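Local structure of glutamate--cysteine ligase GshA (Methylobacillus flagellatus KT, 3K1T) at residues N114-T119 and D148-L153. The protein is probably a ligase that joins glutamate to cysteine to make gamma-glutamylcysteine, the precursor of glutathione. Numbering follows the deposited sequence. Where two conformers were deposited one is given.
Sequences NVHALT and DGHSIL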
loop_
_atom_site.group_PDB
_atom_site.type_symbol
_atom_site.label_atom_id
_atom_site.label_comp_id
_atom_site.label_asym_id
_atom_site.label_seq_id
_atom_site.Cartn_x
_atom_site.Cartn_y
_atom_site.Cartn_z
ATOM N N ASN A 114 -1.449 -20.235 -9.053
ATOM C CA ASN A 114 -2.226 -19.082 -8.588
ATOM C C ASN A 114 -2.657 -19.238 -7.131
ATOM O O ASN A 114 -2.528 -18.315 -6.328
ATOM C CB ASN A 114 -3.453 -18.888 -9.460
ATOM C CG ASN A 114 -4.495 -18.031 -8.830
ATOM O OD1 ASN A 114 -4.333 -16.788 -8.735
ATOM N ND2 ASN A 114 -5.606 -18.686 -8.376
ATOM N N VAL A 115 -3.199 -20.399 -6.794
ATOM C CA VAL A 115 -3.600 -20.651 -5.411
ATOM C C VAL A 115 -2.472 -20.479 -4.430
ATOM O O VAL A 115 -2.660 -19.802 -3.405
ATOM C CB VAL A 115 -4.298 -22.002 -5.230
ATOM C CG1 VAL A 115 -4.663 -22.218 -3.700
ATOM C CG2 VAL A 115 -5.577 -22.009 -6.130
ATOM N N HIS A 116 -1.315 -21.037 -4.736
ATOM C CA HIS A 116 -0.132 -20.864 -3.896
ATOM C C HIS A 116 0.279 -19.389 -3.733
ATOM O O HIS A 116 0.535 -18.934 -2.613
ATOM C CB HIS A 116 1.043 -21.663 -4.426
ATOM C CG HIS A 116 2.316 -21.402 -3.692
ATOM N ND1 HIS A 116 2.683 -22.106 -2.565
ATOM C CD2 HIS A 116 3.314 -20.512 -3.922
ATOM C CE1 HIS A 116 3.837 -21.643 -2.117
ATOM N NE2 HIS A 116 4.236 -20.666 -2.919
ATOM N N ALA A 117 0.319 -18.660 -4.848
ATOM C CA ALA A 117 0.699 -17.218 -4.850
ATOM C C ALA A 117 -0.278 -16.369 -4.058
ATOM O O ALA A 117 0.126 -15.502 -3.277
ATOM C CB ALA A 117 0.790 -16.706 -6.315
ATOM N N LEU A 118 -1.583 -16.614 -4.260
ATOM C CA LEU A 118 -2.626 -15.928 -3.507
ATOM C C LEU A 118 -2.561 -16.215 -1.998
ATOM O O LEU A 118 -2.628 -15.300 -1.154
ATOM C CB LEU A 118 -4.011 -16.257 -4.076
ATOM C CG LEU A 118 -5.200 -15.659 -3.345
ATOM C CD1 LEU A 118 -5.204 -14.109 -3.209
ATOM C CD2 LEU A 118 -6.506 -16.153 -4.036
ATOM N N THR A 119 -2.385 -17.484 -1.647
ATOM C CA THR A 119 -2.271 -17.902 -0.257
ATOM C C THR A 119 -1.075 -17.215 0.422
ATOM O O THR A 119 -1.156 -16.755 1.578
ATOM C CB THR A 119 -2.146 -19.433 -0.150
ATOM O OG1 THR A 119 -3.292 -20.058 -0.752
ATOM C CG2 THR A 119 -2.022 -19.842 1.292
ATOM N N ASP A 148 7.045 -27.218 -9.366
ATOM C CA ASP A 148 8.010 -26.165 -9.214
ATOM C C ASP A 148 8.631 -26.279 -7.827
ATOM O O ASP A 148 9.040 -25.286 -7.251
ATOM C CB ASP A 148 7.313 -24.831 -9.356
ATOM C CG ASP A 148 6.131 -24.687 -8.388
ATOM O OD1 ASP A 148 5.975 -25.566 -7.478
ATOM O OD2 ASP A 148 5.356 -23.722 -8.554
ATOM N N GLY A 149 8.695 -27.493 -7.294
ATOM C CA GLY A 149 9.231 -27.723 -5.951
ATOM C C GLY A 149 8.264 -27.500 -4.783
ATOM O O GLY A 149 8.663 -27.683 -3.625
ATOM N N HIS A 150 7.013 -27.124 -5.070
ATOM C CA HIS A 150 6.006 -26.841 -4.033
ATOM C C HIS A 150 4.748 -27.684 -4.214
ATOM O O HIS A 150 4.565 -28.368 -5.224
ATOM C CB HIS A 150 5.559 -25.380 -4.074
ATOM C CG HIS A 150 6.661 -24.406 -3.847
ATOM N ND1 HIS A 150 7.979 -24.795 -3.685
ATOM C CD2 HIS A 150 6.655 -23.050 -3.806
ATOM C CE1 HIS A 150 8.731 -23.720 -3.527
ATOM N NE2 HIS A 150 7.953 -22.648 -3.598
ATOM N N SER A 151 3.882 -27.610 -3.215
ATOM C CA SER A 151 2.568 -28.197 -3.328
ATOM C C SER A 151 1.568 -27.396 -2.506
ATOM O O SER A 151 1.948 -26.593 -1.661
ATOM C CB SER A 151 2.622 -29.667 -2.895
ATOM O OG SER A 151 2.795 -29.741 -1.509
ATOM N N ILE A 152 0.296 -27.563 -2.811
ATOM C CA ILE A 152 -0.727 -26.975 -1.997
ATOM C C ILE A 152 -1.539 -28.133 -1.380
ATOM O O ILE A 152 -1.591 -29.252 -1.924
ATOM C CB ILE A 152 -1.610 -25.969 -2.764
ATOM C CG1 ILE A 152 -2.537 -26.662 -3.743
ATOM C CG2 ILE A 152 -0.760 -24.888 -3.515
ATOM C CD1 ILE A 152 -3.554 -25.705 -4.346
ATOM N N LEU A 153 -2.126 -27.862 -0.233
ATOM C CA LEU A 153 -2.923 -28.844 0.502
ATOM C C LEU A 153 -4.388 -28.429 0.370
ATOM O O LEU A 153 -4.749 -27.335 0.830
ATOM C CB LEU A 153 -2.521 -28.829 1.972
ATOM C CG LEU A 153 -3.430 -29.638 2.917
ATOM C CD1 LEU A 153 -3.497 -31.103 2.484
ATOM C CD2 LEU A 153 -2.955 -29.499 4.343
#
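His116 and Ile152 mark the closest backbone approach, their CA atoms 6.4 Å apart, where segment 114-119 of helix 109-124 packs against the start of strand 151-160. The contact is made mainly by side chains.

Ile152 reaches the helix with two branches. Its CD1 meets CG1 of Val115 at 3.7 Å, the two side chains crossing at about a right angle. Its CG2 lies 3.8 Å from CB of His116. The branches divide this way because CG1 of Ile152 sits between the backbone N and the carbonyl carbon (chi1 72°), which leaves CG2 beside the N. Ile131 of strand 128-133 touches both Val115 and Ile152 and extends the apolar patch. An alanine in place of Ile152 would probably leave a gap beside CG1 of Val115 and CB of His116.

Towards the more exposed end, His116 meets His150. NE2 of His116 comes to the edge of the His150 ring, near its plane, 3.5 Å from CD2. The ring planes are inclined at 53°, an oblique pair with centroids 5.0 Å apart. CG of His116 is anti to the backbone N (chi1 174°), which carries the ring out from the helix towards His150.

The turn before the strand is shaped by Asp148. Its OD1 accepts from N of His150 at 3.1 Å, an Asx turn, and is also hydrogen-bonded to OG1 of Thr146. On the helix, O of Val115 accepts from N and OG1 of Thr119, which arrive from opposite faces of the carbonyl plane.

A glycerol and a sulfate, probably from the crystallisation liquor, lie near His116. The arrangement is helix-on-sheet packing in an alpha/beta region: helix 109-124 links parallel strands 97-102 and 128-133 in a beta-alpha-beta crossover, and strand 151-160 pairs alongside 128-133.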